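Side-chain contacts in beta-glucuronidase (uncultured Clostridium sp., PDB 6U7J), which hydrolyses beta-D-glucuronides and, as a gut-microbial enzyme, probably helps to reactivate estrogens by freeing them from their glucuronic acid conjugates: residues 349-352 with 353-357; 401-404 with 405-408. One frame throughout, in Å; residues are numbered along the deposited sequence.

In the fold
Both contacts lie in the TIM-barrel domain, at the C-terminal ends of two helices that each lead into a parallel barrel strand. Contact 1 comes first along the chain and ends helix 346-355 just before strand 358-362; contact 2 ends helix 386-403 ahead of strand 409-416, which pairs with that same strand. Their centres are about 11 Å apart, and they touch. The carboxylate of Asp353 joins them: OD2 lies 2.5 Å from His406 ND1, and OD1 lies 2.8 Å from Cys408 N, both probable hydrogen bonds. One acidic side chain thus ties a helix end to the neighbouring loop where the chain enters the barrel.

Contact 1: residues 349-352 with 353-357; sequences MQMA and DQKGI
Lys355 N donates to Met351 O at 2.8 Å, the last of three helical i to i+4 bonds here, after Asp353 N to Met349 O and Gln354 N to Gln350 O. The side chains of Met351 and Lys355 run alongside each other and point the same way. Met351 CG, anti to its backbone nitrogen (chi1 -164°), comes to 3.6 Å from Lys355 CE, so methylene lies against methylene. Both residues also touch Cys326 of helix 319-332. A lysine suits this border because its long aliphatic stem can pack while its end remains polar: the chain is extended until a bend at chi4 (-51°), and NZ forms a salt bridge with Asp54 of the second subunit.

Helix 346-355 belongs to a beta-alpha-beta unit of the TIM barrel, between strands 336-338 and 358-362, and it stops in the manner of a Schellman motif. Gly356 adopts positive phi, a conformation that costs glycine little, and turns the chain back so that Ile357 N reaches Ala352 O at 3.0 Å. This 6→1 bond, from residue i+5 back to i, meets the carbonyl in its plane, on a lone pair. An apolar contact accompanies it, with Ile357 CB 4.1 Å from Ala352 CB. A small residue suits position 352, where the methyl group touches both Ile357 and Val359 of the following strand. Asp353 CB sits 3.3 Å from Gln350 O; the residue is buried, and its carboxylate is spent on the loop after helix 386-403. On the more exposed side, the extended Gln354 lays its CG 3.8 Å from Gln350 O.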
# COMPACT_ATOMS: atom_id res chain seq x y z
N MET B 349 -17.59 -2.31 -28.98
CA MET B 349 -18.27 -1.40 -29.89
C MET B 349 -19.78 -1.61 -29.88
O MET B 349 -20.56 -0.64 -29.89
CB MET B 349 -17.71 -1.56 -31.31
CG MET B 349 -16.20 -1.40 -31.39
SD MET B 349 -15.63 0.16 -30.69
CE MET B 349 -16.36 1.27 -31.87
N GLN B 350 -20.22 -2.87 -29.84
CA GLN B 350 -21.65 -3.13 -29.71
C GLN B 350 -22.19 -2.60 -28.38
O GLN B 350 -23.27 -2.01 -28.33
CB GLN B 350 -21.94 -4.63 -29.84
CG GLN B 350 -21.64 -5.19 -31.21
CD GLN B 350 -21.35 -6.68 -31.17
OE1 GLN B 350 -21.55 -7.34 -30.15
NE2 GLN B 350 -20.87 -7.22 -32.29
N MET B 351 -21.44 -2.79 -27.30
CA MET B 351 -21.87 -2.26 -26.01
C MET B 351 -22.07 -0.74 -26.08
O MET B 351 -23.09 -0.22 -25.60
CB MET B 351 -20.85 -2.64 -24.93
CG MET B 351 -21.34 -2.49 -23.49
SD MET B 351 -20.33 -3.46 -22.33
CE MET B 351 -19.97 -4.88 -23.36
N ALA B 352 -21.11 -0.03 -26.67
CA ALA B 352 -21.24 1.42 -26.81
C ALA B 352 -22.44 1.79 -27.67
O ALA B 352 -23.10 2.81 -27.42
CB ALA B 352 -19.96 2.00 -27.41
N ASP B 353 -22.74 0.98 -28.70
CA ASP B 353 -23.96 1.21 -29.47
C ASP B 353 -25.19 1.11 -28.58
O ASP B 353 -26.10 1.94 -28.67
CB ASP B 353 -24.08 0.20 -30.62
CG ASP B 353 -23.31 0.62 -31.85
OD1 ASP B 353 -22.87 1.79 -31.94
OD2 ASP B 353 -23.13 -0.24 -32.73
N GLN B 354 -25.25 0.08 -27.73
CA GLN B 354 -26.44 -0.13 -26.94
C GLN B 354 -26.56 0.87 -25.80
O GLN B 354 -27.68 1.27 -25.45
CB GLN B 354 -26.47 -1.55 -26.40
CG GLN B 354 -26.91 -2.55 -27.46
CD GLN B 354 -26.61 -3.98 -27.07
OE1 GLN B 354 -26.92 -4.43 -25.97
NE2 GLN B 354 -26.02 -4.72 -28.00
N LYS B 355 -25.45 1.30 -25.21
CA LYS B 355 -25.53 2.23 -24.09
C LYS B 355 -25.47 3.69 -24.51
O LYS B 355 -25.54 4.57 -23.65
CB LYS B 355 -24.41 1.94 -23.08
CG LYS B 355 -24.58 0.63 -22.34
CD LYS B 355 -23.33 0.32 -21.54
CE LYS B 355 -23.41 -1.05 -20.91
NZ LYS B 355 -24.67 -1.25 -20.16
N GLY B 356 -25.35 3.97 -25.80
CA GLY B 356 -25.32 5.35 -26.24
C GLY B 356 -24.04 6.09 -25.94
O GLY B 356 -24.07 7.30 -25.72
N ILE B 357 -22.89 5.39 -25.95
CA ILE B 357 -21.60 6.01 -25.67
C ILE B 357 -20.95 6.43 -26.98
O ILE B 357 -20.96 5.68 -27.96
CB ILE B 357 -20.70 5.06 -24.86
CG1 ILE B 357 -21.29 4.81 -23.46
CG2 ILE B 357 -19.28 5.62 -24.74
CD1 ILE B 357 -20.81 3.49 -22.80

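Contact 2: residues 401-404 with 405-408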
# COMPACT_ATOMS: atom_id res chain seq x y z
N GLN B 401 -14.33 -1.23 -42.70
CA GLN B 401 -15.24 -2.32 -43.04
C GLN B 401 -15.86 -2.93 -41.79
O GLN B 401 -17.04 -3.30 -41.79
CB GLN B 401 -14.52 -3.39 -43.86
CG GLN B 401 -14.43 -3.08 -45.35
CD GLN B 401 -15.79 -3.13 -46.03
OE1 GLN B 401 -16.26 -2.13 -46.57
NE2 GLN B 401 -16.44 -4.29 -45.98
N ARG B 402 -15.08 -3.05 -40.72
CA ARG B 402 -15.62 -3.65 -39.50
C ARG B 402 -16.60 -2.72 -38.79
O ARG B 402 -17.65 -3.18 -38.31
CB ARG B 402 -14.48 -4.05 -38.56
CG ARG B 402 -14.90 -5.04 -37.47
CD ARG B 402 -13.86 -5.12 -36.38
NE ARG B 402 -13.88 -3.93 -35.52
CZ ARG B 402 -13.23 -3.82 -34.37
NH1 ARG B 402 -12.49 -4.83 -33.90
NH2 ARG B 402 -13.32 -2.68 -33.68
N ASP B 403 -16.29 -1.43 -38.69
CA ASP B 403 -17.05 -0.56 -37.78
C ASP B 403 -17.94 0.48 -38.48
O ASP B 403 -18.58 1.29 -37.79
CB ASP B 403 -16.07 0.15 -36.82
CG ASP B 403 -15.38 -0.82 -35.84
OD1 ASP B 403 -15.62 -2.06 -35.90
OD2 ASP B 403 -14.59 -0.34 -35.01
N LYS B 404 -18.04 0.45 -39.82
CA LYS B 404 -18.73 1.52 -40.55
C LYS B 404 -20.18 1.68 -40.12
O LYS B 404 -20.72 2.79 -40.14
CB LYS B 404 -18.68 1.25 -42.06
CG LYS B 404 -19.20 -0.12 -42.46
CD LYS B 404 -18.88 -0.46 -43.90
CE LYS B 404 -19.54 -1.78 -44.28
NZ LYS B 404 -19.22 -2.19 -45.67
N ASN B 405 -20.82 0.59 -39.72
CA ASN B 405 -22.24 0.63 -39.38
C ASN B 405 -22.50 0.92 -37.91
O ASN B 405 -23.67 0.93 -37.49
CB ASN B 405 -22.88 -0.70 -39.78
CG ASN B 405 -22.87 -0.90 -41.29
OD1 ASN B 405 -23.06 0.05 -42.04
ND2 ASN B 405 -22.63 -2.13 -41.73
N HIS B 406 -21.46 1.17 -37.12
CA HIS B 406 -21.64 1.50 -35.72
C HIS B 406 -22.02 2.98 -35.55
O HIS B 406 -21.21 3.87 -35.81
CB HIS B 406 -20.36 1.20 -34.94
CG HIS B 406 -20.16 -0.26 -34.64
ND1 HIS B 406 -21.12 -1.05 -34.04
CD2 HIS B 406 -19.08 -1.07 -34.83
CE1 HIS B 406 -20.66 -2.28 -33.89
NE2 HIS B 406 -19.42 -2.32 -34.36
N PRO B 407 -23.24 3.28 -35.10
CA PRO B 407 -23.55 4.66 -34.75
C PRO B 407 -22.70 5.19 -33.60
O PRO B 407 -22.52 6.42 -33.50
CB PRO B 407 -25.03 4.61 -34.34
CG PRO B 407 -25.21 3.19 -33.86
CD PRO B 407 -24.32 2.35 -34.73
N CYS B 408 -22.14 4.35 -32.74
CA CYS B 408 -21.35 4.93 -31.65
C CYS B 408 -20.08 5.62 -32.20
O CYS B 408 -19.63 6.60 -31.60
CB CYS B 408 -21.05 3.88 -30.58
SG CYS B 408 -19.85 2.61 -31.12
O HOH W 1 -20.14 -2.17 -38.58
O HOH W 2 -17.30 -3.66 -34.22
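A type I beta turn from Asp403 to His406 ends helix 386-403 and starts the loop that leads into barrel strand 409-416. It is closed by His406 N, which donates to Asp403 O at 3.0 Å. The turn brings the His406 ring alongside Asp403, with CD2 3.6 Å from Asp403 CA and the CB of Asp403 at the ring edge. Carboxylate and imidazole planes stand 70° apart, and water 2 joins their polar ends: it donates to Asp403 OD1 at 2.9 Å and also binds His406 NE2 at the edge of the ring. Water 1 serves the backbone, giving a hydrogen bond to Arg402 O at 2.7 Å and accepting one from Asn405 N, which extends the bonding pattern past the last helical turn.

Arginine and aspartate suit adjacent positions here because their flat groups can match side-on. Arg402 NE meets Asp403 OD1 at 2.6 Å, while NH2 reaches the syn lone pair of OD2 at 3.0 Å; this pair of bonds limits rotation of the carboxylate. Arg402 NH1 continues to Tyr344 O. Lys404 and Asn405 run side by side toward strand 198-208. With CG wedged between backbone nitrogen and carbonyl carbon (chi1 54°) and the rest extended, Lys404 sends NZ to Ser202 OG and Asp200, and to Gln401 OE1 at 3.1 Å. Asn405 uses both ends of its amide on that strand's backbone, ND2 to Ile201 O and OD1 to Val203 N, matching donor and acceptor at once. Asp353 beside the His406 ring would tend to favour its protonated form, whereas Arg402 largely offsets the charge of Asp403, whose pull through water 2 is probably weaker.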